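Local structure of putative phosphosugar isomerases (3FKJ) at residues V189-G192 / A193-Q196; S32-L35 / G36-I40; R272-P275 / L276-A280; G72-S76 / N77-H81. The protein is a putative phosphosugar isomerase of the SIS family that probably binds carbohydrate derivatives, though its own reaction is not established. One frame throughout, in Å; residues are numbered along the deposited sequence.

Contact 1. Residues V189-G192 / A193-Q196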
ATOM      1  N   VAL A 189       9.820  17.740  20.987  1.00 39.39           N
ATOM      2  CA  VAL A 189       9.668  16.283  21.096  1.00 37.74           C
ATOM      3  C   VAL A 189      10.681  15.560  20.177  1.00 37.97           C
ATOM      4  O   VAL A 189      11.371  14.632  20.627  1.00 36.94           O
ATOM      5  CB  VAL A 189       8.192  15.822  20.882  1.00 38.61           C
ATOM      6  CG1 VAL A 189       8.105  14.315  20.561  1.00 32.64           C
ATOM      7  CG2 VAL A 189       7.359  16.153  22.129  1.00 34.26           C
ATOM      8  N   VAL A 190      10.796  15.993  18.917  1.00 37.01           N
ATOM      9  CA  VAL A 190      11.780  15.405  17.993  1.00 35.57           C
ATOM     10  C   VAL A 190      13.201  15.465  18.581  1.00 37.00           C
ATOM     11  O   VAL A 190      13.896  14.447  18.656  1.00 36.69           O
ATOM     12  CB  VAL A 190      11.699  16.023  16.556  1.00 35.84           C
ATOM     13  CG1 VAL A 190      12.965  15.700  15.740  1.00 30.04           C
ATOM     14  CG2 VAL A 190      10.423  15.495  15.781  1.00 30.83           C
ATOM     15  N   HIS A 191      13.615  16.635  19.055  1.00 39.54           N
ATOM     16  CA  HIS A 191      14.973  16.778  19.644  1.00 41.19           C
ATOM     17  C   HIS A 191      15.191  15.920  20.896  1.00 37.86           C
ATOM     18  O   HIS A 191      16.209  15.249  21.017  1.00 36.68           O
ATOM     19  CB  HIS A 191      15.320  18.248  19.903  1.00 43.10           C
ATOM     20  CG  HIS A 191      15.305  19.087  18.663  1.00 55.10           C
ATOM     21  ND1 HIS A 191      15.256  20.463  18.695  1.00 64.38           N
ATOM     22  CD2 HIS A 191      15.293  18.739  17.350  1.00 65.52           C
ATOM     23  CE1 HIS A 191      15.242  20.929  17.459  1.00 68.55           C
ATOM     24  NE2 HIS A 191      15.256  19.903  16.622  1.00 70.02           N
ATOM     25  N   GLY A 192      14.203  15.887  21.784  1.00 36.35           N
ATOM     26  CA  GLY A 192      14.264  14.992  22.938  1.00 36.65           C
ATOM     27  C   GLY A 192      14.337  13.505  22.597  1.00 35.53           C
ATOM     28  O   GLY A 192      15.030  12.741  23.264  1.00 35.68           O
ATOM     29  N   ALA A 193      13.619  13.101  21.562  1.00 35.86           N
ATOM     30  CA  ALA A 193      13.595  11.708  21.106  1.00 35.79           C
ATOM     31  C   ALA A 193      14.933  11.285  20.470  1.00 36.05           C
ATOM     32  O   ALA A 193      15.469  10.196  20.760  1.00 36.59           O
ATOM     33  CB  ALA A 193      12.423  11.490  20.084  1.00 32.80           C
ATOM     34  N   GLN A 194      15.457  12.140  19.596  1.00 34.88           N
ATOM     35  CA  GLN A 194      16.726  11.871  18.949  1.00 35.09           C
ATOM     36  C   GLN A 194      17.874  11.773  19.968  1.00 37.17           C
ATOM     37  O   GLN A 194      18.780  10.919  19.832  1.00 37.66           O
ATOM     38  CB  GLN A 194      17.020  12.942  17.908  1.00 34.90           C
ATOM     39  CG  GLN A 194      16.157  12.833  16.671  1.00 38.06           C
ATOM     40  CD  GLN A 194      16.530  13.834  15.610  1.00 36.93           C
ATOM     41  OE1 GLN A 194      17.109  14.886  15.912  1.00 32.96           O
ATOM     42  NE2 GLN A 194      16.190  13.525  14.356  1.00 33.04           N
ATOM     43  N   ARG A 195      17.849  12.630  20.984  1.00 37.85           N
ATOM     44  CA  ARG A 195      18.848  12.545  22.037  1.00 38.95           C
ATOM     45  C   ARG A 195      18.682  11.251  22.840  1.00 36.57           C
ATOM     46  O   ARG A 195      19.630  10.540  23.095  1.00 36.43           O
ATOM     47  CB  ARG A 195      18.749  13.746  22.968  1.00 40.02           C
ATOM     48  CG  ARG A 195      19.879  13.809  24.009  1.00 46.47           C
ATOM     49  CD  ARG A 195      19.406  14.429  25.316  1.00 55.53           C
ATOM     50  NE  ARG A 195      18.580  15.619  25.090  1.00 58.32           N
ATOM     51  CZ  ARG A 195      17.249  15.670  25.152  1.00 57.99           C
ATOM     52  NH1 ARG A 195      16.525  14.579  25.428  1.00 63.52           N
ATOM     53  NH2 ARG A 195      16.632  16.832  24.924  1.00 53.45           N
ATOM     54  N   GLN A 196      17.461  10.961  23.239  1.00 36.72           N
ATOM     55  CA  GLN A 196      17.148   9.756  23.996  1.00 37.80           C
ATOM     56  C   GLN A 196      17.600   8.434  23.350  1.00 38.47           C
ATOM     57  O   GLN A 196      17.907   7.487  24.067  1.00 38.57           O
ATOM     58  CB  GLN A 196      15.641   9.748  24.244  1.00 39.44           C
ATOM     59  CG  GLN A 196      15.061   8.563  24.976  1.00 40.19           C
ATOM     60  CD  GLN A 196      13.584   8.775  25.287  1.00 43.31           C
ATOM     61  OE1 GLN A 196      13.006   9.836  24.986  1.00 47.44           O
ATOM     62  NE2 GLN A 196      12.963   7.769  25.889  1.00 42.83           N
TER

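Contact 2. Residues S32-L35 / G36-I40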
ATOM      1  N   SER A  32      -7.385  27.707   1.222  1.00 38.88           N
ATOM      2  CA  SER A  32      -8.384  28.788   1.046  1.00 39.82           C
ATOM      3  C   SER A  32      -8.456  29.256  -0.403  1.00 37.99           C
ATOM      4  O   SER A  32      -9.559  29.390  -0.964  1.00 37.97           O
ATOM      5  CB  SER A  32      -8.095  30.023   1.910  1.00 39.73           C
ATOM      6  OG  SER A  32      -7.681  29.667   3.212  1.00 49.06           O
ATOM      7  N   ASP A  33      -7.289  29.508  -0.999  1.00 36.19           N
ATOM      8  CA  ASP A  33      -7.237  29.933  -2.391  1.00 36.25           C
ATOM      9  C   ASP A  33      -7.919  28.928  -3.310  1.00 35.01           C
ATOM     10  O   ASP A  33      -8.744  29.283  -4.138  1.00 34.38           O
ATOM     11  CB  ASP A  33      -5.803  30.160  -2.851  1.00 36.98           C
ATOM     12  CG  ASP A  33      -5.721  31.107  -4.045  1.00 40.50           C
ATOM     13  OD1 ASP A  33      -5.793  32.337  -3.832  1.00 45.73           O
ATOM     14  OD2 ASP A  33      -5.594  30.625  -5.190  1.00 48.25           O
ATOM     15  N   ILE A  34      -7.593  27.657  -3.140  1.00 36.61           N
ATOM     16  CA  ILE A  34      -8.204  26.616  -3.945  1.00 33.38           C
ATOM     17  C   ILE A  34      -9.723  26.569  -3.741  1.00 33.77           C
ATOM     18  O   ILE A  34     -10.479  26.477  -4.709  1.00 34.40           O
ATOM     19  CB  ILE A  34      -7.599  25.251  -3.631  1.00 30.93           C
ATOM     20  CG1 ILE A  34      -6.120  25.208  -4.057  1.00 33.23           C
ATOM     21  CG2 ILE A  34      -8.441  24.151  -4.287  1.00 25.90           C
ATOM     22  CD1 ILE A  34      -5.273  24.126  -3.290  1.00 29.09           C
ATOM     23  N   LEU A  35     -10.168  26.618  -2.493  1.00 33.51           N
ATOM     24  CA  LEU A  35     -11.629  26.580  -2.216  1.00 34.91           C
ATOM     25  C   LEU A  35     -12.405  27.770  -2.790  1.00 36.45           C
ATOM     26  O   LEU A  35     -13.597  27.658  -3.069  1.00 36.61           O
ATOM     27  CB  LEU A  35     -11.911  26.422  -0.717  1.00 33.06           C
ATOM     28  CG  LEU A  35     -11.653  24.985  -0.230  1.00 34.77           C
ATOM     29  CD1 LEU A  35     -11.519  24.929   1.270  1.00 31.60           C
ATOM     30  CD2 LEU A  35     -12.742  24.039  -0.729  1.00 33.07           C
ATOM     31  N   GLY A  36     -11.730  28.902  -2.963  1.00 37.76           N
ATOM     32  CA  GLY A  36     -12.353  30.066  -3.599  1.00 39.49           C
ATOM     33  C   GLY A  36     -12.625  29.853  -5.082  1.00 40.39           C
ATOM     34  O   GLY A  36     -13.415  30.590  -5.677  1.00 38.91           O
ATOM     35  N   LYS A  37     -11.997  28.823  -5.660  1.00 39.39           N
ATOM     36  CA  LYS A  37     -12.029  28.565  -7.102  1.00 39.36           C
ATOM     37  C   LYS A  37     -12.648  27.212  -7.512  1.00 39.16           C
ATOM     38  O   LYS A  37     -12.966  27.019  -8.683  1.00 39.43           O
ATOM     39  CB  LYS A  37     -10.601  28.633  -7.632  1.00 39.73           C
ATOM     40  CG  LYS A  37      -9.956  29.987  -7.462  1.00 41.10           C
ATOM     41  CD  LYS A  37      -8.488  29.916  -7.753  1.00 42.58           C
ATOM     42  CE  LYS A  37      -7.869  31.304  -7.898  1.00 49.20           C
ATOM     43  NZ  LYS A  37      -6.398  31.181  -8.240  1.00 47.32           N
ATOM     44  N   GLN A  38     -12.793  26.275  -6.570  1.00 37.50           N
ATOM     45  CA  GLN A  38     -13.418  24.992  -6.851  1.00 36.90           C
ATOM     46  C   GLN A  38     -13.846  24.323  -5.555  1.00 36.42           C
ATOM     47  O   GLN A  38     -13.583  24.818  -4.473  1.00 36.31           O
ATOM     48  CB  GLN A  38     -12.420  24.069  -7.565  1.00 38.81           C
ATOM     49  CG  GLN A  38     -11.174  23.788  -6.741  1.00 37.11           C
ATOM     50  CD  GLN A  38     -10.275  22.733  -7.347  1.00 38.49           C
ATOM     51  OE1 GLN A  38      -9.576  22.978  -8.342  1.00 34.35           O
ATOM     52  NE2 GLN A  38     -10.269  21.561  -6.739  1.00 33.88           N
ATOM     53  N   ASN A  39     -14.485  23.170  -5.678  1.00 37.33           N
ATOM     54  CA  ASN A  39     -14.676  22.277  -4.537  1.00 38.46           C
ATOM     55  C   ASN A  39     -13.443  21.414  -4.357  1.00 37.13           C
ATOM     56  O   ASN A  39     -12.696  21.209  -5.309  1.00 36.76           O
ATOM     57  CB  ASN A  39     -15.871  21.346  -4.763  1.00 38.84           C
ATOM     58  CG  ASN A  39     -17.122  22.089  -5.119  1.00 40.48           C
ATOM     59  OD1 ASN A  39     -17.342  23.212  -4.663  1.00 37.28           O
ATOM     60  ND2 ASN A  39     -17.958  21.469  -5.949  1.00 38.08           N
ATOM     61  N   ILE A  40     -13.236  20.921  -3.135  1.00 37.30           N
ATOM     62  CA  ILE A  40     -12.283  19.857  -2.895  1.00 35.10           C
ATOM     63  C   ILE A  40     -13.052  18.618  -2.549  1.00 33.99           C
ATOM     64  O   ILE A  40     -13.356  18.364  -1.385  1.00 34.53           O
ATOM     65  CB  ILE A  40     -11.211  20.172  -1.810  1.00 34.36           C
ATOM     66  CG1 ILE A  40     -10.434  21.456  -2.154  1.00 35.51           C
ATOM     67  CG2 ILE A  40     -10.208  18.979  -1.705  1.00 34.66           C
ATOM     68  CD1 ILE A  40      -9.442  21.916  -1.074  1.00 29.18           C
TER

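Contact 3. Residues R272-P275 / L276-A280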
ATOM      1  N   ARG A 272      -4.770   4.155  18.548  1.00 34.87           N
ATOM      2  CA  ARG A 272      -5.743   3.071  18.283  1.00 35.10           C
ATOM      3  C   ARG A 272      -5.201   1.738  17.744  1.00 33.59           C
ATOM      4  O   ARG A 272      -5.750   0.672  18.099  1.00 31.52           O
ATOM      5  CB  ARG A 272      -6.855   3.582  17.381  1.00 33.28           C
ATOM      6  CG  ARG A 272      -7.765   4.580  18.110  1.00 33.44           C
ATOM      7  CD  ARG A 272      -8.612   5.360  17.128  1.00 33.44           C
ATOM      8  NE  ARG A 272      -7.825   6.216  16.244  1.00 38.21           N
ATOM      9  CZ  ARG A 272      -8.314   6.880  15.189  1.00 37.10           C
ATOM     10  NH1 ARG A 272      -9.585   6.806  14.882  1.00 37.01           N
ATOM     11  NH2 ARG A 272      -7.539   7.634  14.433  1.00 40.89           N
ATOM     12  N   THR A 273      -4.122   1.785  16.955  1.00 32.26           N
ATOM     13  CA  THR A 273      -3.565   0.572  16.338  1.00 32.35           C
ATOM     14  C   THR A 273      -2.484  -0.098  17.194  1.00 30.98           C
ATOM     15  O   THR A 273      -2.012  -1.193  16.877  1.00 31.19           O
ATOM     16  CB  THR A 273      -3.093   0.834  14.872  1.00 32.48           C
ATOM     17  OG1 THR A 273      -1.891   1.628  14.885  1.00 35.54           O
ATOM     18  CG2 THR A 273      -4.198   1.578  14.098  1.00 28.50           C
ATOM     19  N   ARG A 274      -2.146   0.504  18.327  1.00 31.89           N
ATOM     20  CA  ARG A 274      -1.151  -0.084  19.229  1.00 32.01           C
ATOM     21  C   ARG A 274      -1.359  -1.566  19.551  1.00 31.51           C
ATOM     22  O   ARG A 274      -0.395  -2.338  19.568  1.00 31.59           O
ATOM     23  CB  ARG A 274      -1.101   0.711  20.521  1.00 32.06           C
ATOM     24  CG  ARG A 274       0.074   0.415  21.404  1.00 26.49           C
ATOM     25  CD  ARG A 274       0.124   1.448  22.489  1.00 30.28           C
ATOM     26  NE  ARG A 274       1.226   1.170  23.398  1.00 31.31           N
ATOM     27  CZ  ARG A 274       2.497   1.507  23.204  1.00 28.51           C
ATOM     28  NH1 ARG A 274       2.878   2.180  22.134  1.00 30.55           N
ATOM     29  NH2 ARG A 274       3.405   1.152  24.110  1.00 31.77           N
ATOM     30  N   PRO A 275      -2.600  -1.982  19.838  1.00 32.00           N
ATOM     31  CA  PRO A 275      -2.798  -3.420  20.093  1.00 33.13           C
ATOM     32  C   PRO A 275      -2.386  -4.354  18.944  1.00 33.26           C
ATOM     33  O   PRO A 275      -2.024  -5.508  19.188  1.00 33.49           O
ATOM     34  CB  PRO A 275      -4.315  -3.514  20.361  1.00 32.68           C
ATOM     35  CG  PRO A 275      -4.669  -2.134  20.870  1.00 31.91           C
ATOM     36  CD  PRO A 275      -3.863  -1.228  20.005  1.00 33.09           C
ATOM     37  N   LEU A 276      -2.447  -3.849  17.709  1.00 34.16           N
ATOM     38  CA  LEU A 276      -1.922  -4.585  16.563  1.00 32.61           C
ATOM     39  C   LEU A 276      -0.440  -4.838  16.741  1.00 31.05           C
ATOM     40  O   LEU A 276       0.033  -5.977  16.557  1.00 30.98           O
ATOM     41  CB  LEU A 276      -2.184  -3.860  15.242  1.00 31.70           C
ATOM     42  CG  LEU A 276      -3.561  -4.049  14.638  1.00 31.34           C
ATOM     43  CD1 LEU A 276      -4.622  -3.362  15.491  1.00 24.85           C
ATOM     44  CD2 LEU A 276      -3.575  -3.514  13.183  1.00 29.14           C
ATOM     45  N   ASP A 277       0.260  -3.785  17.170  1.00 30.57           N
ATOM     46  CA  ASP A 277       1.702  -3.809  17.383  1.00 30.33           C
ATOM     47  C   ASP A 277       2.081  -4.713  18.571  1.00 30.86           C
ATOM     48  O   ASP A 277       3.028  -5.507  18.488  1.00 32.69           O
ATOM     49  CB  ASP A 277       2.239  -2.363  17.576  1.00 29.63           C
ATOM     50  CG  ASP A 277       2.008  -1.465  16.362  1.00 33.36           C
ATOM     51  OD1 ASP A 277       1.653  -1.977  15.261  1.00 28.47           O
ATOM     52  OD2 ASP A 277       2.192  -0.248  16.533  1.00 28.49           O
ATOM     53  N   ASP A 278       1.338  -4.604  19.674  1.00 32.18           N
ATOM     54  CA  ASP A 278       1.586  -5.430  20.867  1.00 31.82           C
ATOM     55  C   ASP A 278       1.382  -6.920  20.592  1.00 31.94           C
ATOM     56  O   ASP A 278       2.101  -7.775  21.137  1.00 32.94           O
ATOM     57  CB  ASP A 278       0.688  -4.999  22.029  1.00 33.91           C
ATOM     58  CG  ASP A 278       1.206  -3.760  22.757  1.00 39.20           C
ATOM     59  OD1 ASP A 278       2.428  -3.546  22.790  1.00 46.53           O
ATOM     60  OD2 ASP A 278       0.379  -3.014  23.329  1.00 50.48           O
ATOM     61  N   ARG A 279       0.397  -7.225  19.756  1.00 31.28           N
ATOM     62  CA  ARG A 279       0.173  -8.605  19.309  1.00 31.80           C
ATOM     63  C   ARG A 279       1.402  -9.204  18.583  1.00 31.11           C
ATOM     64  O   ARG A 279       1.787 -10.365  18.822  1.00 31.44           O
ATOM     65  CB  ARG A 279      -1.070  -8.678  18.420  1.00 30.80           C
ATOM     66  CG  ARG A 279      -1.538 -10.077  18.178  1.00 33.21           C
ATOM     67  CD  ARG A 279      -2.491 -10.122  17.053  1.00 34.56           C
ATOM     68  NE  ARG A 279      -2.917 -11.484  16.787  1.00 29.95           N
ATOM     69  CZ  ARG A 279      -3.732 -11.836  15.796  1.00 30.64           C
ATOM     70  NH1 ARG A 279      -4.255 -10.941  14.994  1.00 32.36           N
ATOM     71  NH2 ARG A 279      -4.063 -13.103  15.631  1.00 31.12           N
ATOM     72  N   ALA A 280       2.005  -8.390  17.718  1.00 29.34           N
ATOM     73  CA  ALA A 280       3.202  -8.766  16.981  1.00 30.88           C
ATOM     74  C   ALA A 280       4.406  -8.940  17.915  1.00 30.25           C
ATOM     75  O   ALA A 280       5.179  -9.876  17.753  1.00 29.72           O
ATOM     76  CB  ALA A 280       3.513  -7.733  15.883  1.00 24.83           C
TER

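Contact 4. Residues G72-S76 / N77-H81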
ATOM      1  N   GLY A  72      -6.776   9.462  -2.476  1.00 31.26           N
ATOM      2  CA  GLY A  72      -5.924   8.593  -3.264  1.00 31.46           C
ATOM      3  C   GLY A  72      -4.473   8.753  -2.899  1.00 30.61           C
ATOM      4  O   GLY A  72      -4.077   9.786  -2.349  1.00 29.83           O
ATOM      5  N   TYR A  73      -3.680   7.731  -3.221  1.00 30.88           N
ATOM      6  CA  TYR A  73      -2.276   7.640  -2.820  1.00 31.07           C
ATOM      7  C   TYR A  73      -1.561   6.741  -3.788  1.00 30.64           C
ATOM      8  O   TYR A  73      -1.757   5.524  -3.798  1.00 31.52           O
ATOM      9  CB  TYR A  73      -2.236   7.098  -1.408  1.00 33.85           C
ATOM     10  CG  TYR A  73      -0.888   6.830  -0.785  1.00 31.15           C
ATOM     11  CD1 TYR A  73      -0.230   7.818  -0.048  1.00 33.00           C
ATOM     12  CD2 TYR A  73      -0.331   5.566  -0.823  1.00 34.62           C
ATOM     13  CE1 TYR A  73       0.967   7.560   0.570  1.00 33.46           C
ATOM     14  CE2 TYR A  73       0.881   5.309  -0.220  1.00 31.81           C
ATOM     15  CZ  TYR A  73       1.504   6.307   0.493  1.00 31.66           C
ATOM     16  OH  TYR A  73       2.679   6.047   1.100  1.00 30.29           O
ATOM     17  N   ILE A  74      -0.802   7.330  -4.695  1.00 31.66           N
ATOM     18  CA  ILE A  74      -0.412   6.594  -5.896  1.00 32.16           C
ATOM     19  C   ILE A  74       0.983   6.990  -6.413  1.00 30.89           C
ATOM     20  O   ILE A  74       1.373   8.145  -6.388  1.00 29.97           O
ATOM     21  CB  ILE A  74      -1.503   6.744  -7.005  1.00 35.21           C
ATOM     22  CG1 ILE A  74      -1.176   5.915  -8.256  1.00 37.92           C
ATOM     23  CG2 ILE A  74      -1.647   8.181  -7.389  1.00 39.31           C
ATOM     24  CD1 ILE A  74      -1.306   4.409  -8.048  1.00 54.91           C
ATOM     25  N   THR A  75       1.722   5.982  -6.862  1.00 32.29           N
ATOM     26  CA  THR A  75       3.028   6.189  -7.466  1.00 31.48           C
ATOM     27  C   THR A  75       2.836   6.888  -8.821  1.00 31.72           C
ATOM     28  O   THR A  75       1.941   6.537  -9.608  1.00 32.82           O
ATOM     29  CB  THR A  75       3.858   4.883  -7.505  1.00 28.02           C
ATOM     30  OG1 THR A  75       5.234   5.189  -7.770  1.00 31.41           O
ATOM     31  CG2 THR A  75       3.289   3.833  -8.539  1.00 26.36           C
ATOM     32  N   SER A  76       3.694   7.873  -9.079  1.00 30.40           N
ATOM     33  CA  SER A  76       3.493   8.859 -10.123  1.00 30.96           C
ATOM     34  C   SER A  76       3.256   8.266 -11.494  1.00 31.19           C
ATOM     35  O   SER A  76       2.329   8.678 -12.189  1.00 33.70           O
ATOM     36  CB  SER A  76       4.673   9.828 -10.194  1.00 32.32           C
ATOM     37  OG  SER A  76       4.887  10.527  -8.973  1.00 30.75           O
ATOM     38  N   ASN A  77       4.092   7.324 -11.893  1.00 30.47           N
ATOM     39  CA  ASN A  77       4.027   6.796 -13.214  1.00 30.09           C
ATOM     40  C   ASN A  77       2.817   5.920 -13.449  1.00 31.36           C
ATOM     41  O   ASN A  77       2.354   5.815 -14.593  1.00 33.65           O
ATOM     42  CB  ASN A  77       5.337   6.108 -13.635  1.00 28.73           C
ATOM     43  CG  ASN A  77       5.632   6.335 -15.108  1.00 30.33           C
ATOM     44  OD1 ASN A  77       5.102   7.285 -15.686  1.00 29.09           O
ATOM     45  ND2 ASN A  77       6.477   5.506 -15.709  1.00 28.53           N
ATOM     46  N   GLU A  78       2.285   5.312 -12.391  1.00 32.41           N
ATOM     47  CA  GLU A  78       1.020   4.638 -12.526  1.00 33.66           C
ATOM     48  C   GLU A  78      -0.157   5.610 -12.725  1.00 33.33           C
ATOM     49  O   GLU A  78      -1.036   5.323 -13.536  1.00 32.70           O
ATOM     50  CB  GLU A  78       0.725   3.706 -11.379  1.00 33.52           C
ATOM     51  CG  GLU A  78      -0.613   3.003 -11.616  1.00 37.70           C
ATOM     52  CD  GLU A  78      -0.632   1.581 -11.186  1.00 37.11           C
ATOM     53  OE1 GLU A  78       0.393   0.889 -11.322  1.00 35.70           O
ATOM     54  OE2 GLU A  78      -1.693   1.159 -10.710  1.00 43.80           O
ATOM     55  N   PHE A  79      -0.138   6.723 -11.986  1.00 31.76           N
ATOM     56  CA  PHE A  79      -1.097   7.826 -12.095  1.00 33.44           C
ATOM     57  C   PHE A  79      -1.116   8.413 -13.498  1.00 32.47           C
ATOM     58  O   PHE A  79      -2.186   8.665 -14.052  1.00 31.89           O
ATOM     59  CB  PHE A  79      -0.736   8.920 -11.054  1.00 33.77           C
ATOM     60  CG  PHE A  79      -1.709  10.086 -10.979  1.00 33.53           C
ATOM     61  CD1 PHE A  79      -2.927   9.966 -10.328  1.00 35.18           C
ATOM     62  CD2 PHE A  79      -1.383  11.322 -11.524  1.00 34.82           C
ATOM     63  CE1 PHE A  79      -3.797  11.071 -10.220  1.00 31.90           C
ATOM     64  CE2 PHE A  79      -2.256  12.405 -11.424  1.00 32.54           C
ATOM     65  CZ  PHE A  79      -3.456  12.272 -10.771  1.00 32.51           C
ATOM     66  N   VAL A  80       0.083   8.582 -14.067  1.00 33.83           N
ATOM     67  CA  VAL A  80       0.269   9.075 -15.438  1.00 31.38           C
ATOM     68  C   VAL A  80      -0.305   8.111 -16.449  1.00 31.94           C
ATOM     69  O   VAL A  80      -0.989   8.515 -17.412  1.00 30.65           O
ATOM     70  CB  VAL A  80       1.759   9.278 -15.742  1.00 29.70           C
ATOM     71  CG1 VAL A  80       2.040   9.448 -17.251  1.00 31.88           C
ATOM     72  CG2 VAL A  80       2.282  10.449 -14.976  1.00 26.77           C
ATOM     73  N   HIS A  81      -0.017   6.831 -16.265  1.00 30.56           N
ATOM     74  CA  HIS A  81      -0.356   5.858 -17.312  1.00 31.29           C
ATOM     75  C   HIS A  81      -1.787   5.289 -17.240  1.00 30.48           C
ATOM     76  O   HIS A  81      -2.387   4.997 -18.275  1.00 31.03           O
ATOM     77  CB  HIS A  81       0.683   4.741 -17.342  1.00 29.25           C
ATOM     78  CG  HIS A  81       1.990   5.149 -17.949  1.00 31.36           C
ATOM     79  ND1 HIS A  81       2.924   5.928 -17.287  1.00 33.54           N
ATOM     80  CD2 HIS A  81       2.527   4.865 -19.159  1.00 33.16           C
ATOM     81  CE1 HIS A  81       3.969   6.116 -18.073  1.00 33.66           C
ATOM     82  NE2 HIS A  81       3.756   5.475 -19.211  1.00 33.07           N
TER
HETATM   83  O   HOH W   1       5.840   5.436 -10.587  1.00 22.87           O

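Contact 1. Residues V189-G192 / A193-Q196
The guanidinium group of R195 folds back along its own helix, with one face turned to the carbonyl oxygen of H191, 4.2 Å above the plane and offset toward the rim. Its NH1 also lies 3.4 Å from G192 CA, but the angle to the nearby G192 carbonyl is too poor for a hydrogen bond. Bends at chi2 and chi3 (-148° and -44°) bring the group back over G192 CA. Q194 OE1 lies obliquely to the H191 ring, 4.5 Å from H191 CD2. One turn apart, V190 and Q194 lie side by side and point in the same direction, V190 CG1 meeting Q194 CD at 4.0 Å, and the amide NE2 of Q194 donates to the carbonyl of C319. Successive i to i+4 bonds carry the backbone of this alpha-helix, the straightest from Q194 N to V190 O (2.9 Å, 169°). Helix 186-196 thus lays V190, A193 and Q194 against helix 313-331, where they touch C319, L316, V320 and V323, while H191 and R195 remain exposed and Q196 reaches the loop carbonyl of K298.

Contact 2. Residues S32-L35 / G36-I40
The carbonyl oxygen of I34 accepts two backbone bonds where helix 22-35 ends, from K37 N (3.0 Å) and from Q38 N (3.0 Å). The two donors arrive differently, Q38 N nearly along the C=O axis and K37 N from above the carbonyl plane. This helix C-terminus leads through a short loop into strand 42-47 of the parallel sheet of the SIS domain. Just before it, G36 N bonds to S32 O and, weakly, to D33 O. On the outer side a salt bridge spans four residues: K37 extends its chain past the carbonyl of D33 and brings NZ to D33 OD2 at 3.2 Å, on the syn side of the carboxylate. The same oxygen is bonded to the hydroxyl of Y136, so two partners hold this carboxylate. Beneath the turn, I34 and Q38 lie alongside each other, with I34 CG2 against Q38 CG at 3.7 Å; V92 of strand 91-97 touches both. The amide NE2 of Q38 turns to N39 O at 2.8 Å and also reaches the carbonyl of S91. The side chains of I40 and L35 cross at about a right angle, I40 CG1 lying 3.7 Å from L35 CD2.

Contact 3. Residues R272-P275 / L276-A280
L276 presses closely on the backbone of T273 at the first turn of helix 274-286, with L276 CB 3.1 Å from T273 O, whereas R274 and D278 meet more loosely. The helix is the crossover of a beta-alpha-beta unit between strands 263-268 and 290-295. Opening bonds are weak: T273 O receives L276 N at 2.8 Å and 130°, and D277 N at longer range. Regular spacing follows, with D278 N to R274 O at 2.9 Å and 162°, and R279 N to P275 O at 3.0 Å. Buried on the tight side, the carboxylate of D277 is held by S219, S247 and the backbone N of S269; S219 also bonds to T273 OG1. On the looser side, the extended chain of R274 carries its guanidinium past D278 to D295, with which it forms a salt bridge, while D278 OD1 takes a bond from Q268. R279 leads away to E104 and the C-terminal Y347 of the second subunit, whose H81 packs on exposed P275 and on L276. Between R274 and D278 the opposite charges probably attract, but no N-H is aimed at the oxygen: R274 NE stands 4.3 Å from D278 OD2, with guanidinium and carboxylate planes 86° apart.

Contact 4. Residues G72-S76 / N77-H81
Strand 72-75 turns into helix 77-81 at 99° between their directions, and the first helical bonds run from F79 N to T75 O (3.2 Å) and from V80 N to S76 O (2.9 Å), both in the carbonyl planes. Inside the corner, I74 points toward the helix and divides its branches between two residues. I74 CG2 lies 3.7 Å from F79 CD1, oblique to the ring, while I74 CD1 reaches E78 CG at 3.9 Å. Placing CG1 anti to the backbone N (chi1 -176°) carries that longer branch to the helix. T75 stands at the N-cap position without a capping bond of its own; instead a water donates to T75 OG1 at 2.9 Å and accepts from N77 N at 2.9 Å, bridging the hydroxyl to the helix start. T75 CG2 also rests on E78 CB at 3.8 Å, and the polar ends of T75 and E78 hydrogen-bond to E249 and H246 of the second subunit, respectively. At the far end N77 O takes bonds from both N and ND1 of H81. The strand pairs with neighbouring strand 42-47, whose V46 touches I74, S76 and F79, and helix 103-115 packs on F79 and V80.

Contacts 2 and 4 lie at strands of the five-stranded sheet, one where a helix ends before a strand, the other where a strand outermost within this chain gives way to a helix. Contact 3 starts a crossover helix on the second sheet, about 23 Å from contact 1, centre to centre. Contacts 1 and 2 have exposed residues on their outer sides, whereas contact 3 has one, P275, and contact 4 none. Contact 1 rests on the backbone bonds of one helix, with one flank packed on helix 313-331; contact 2 combines backbone bonds at a helix end with an outer ion pair and a largely apolar inner side. Residues of contact 4 meet residues of contact 3 across the dimer.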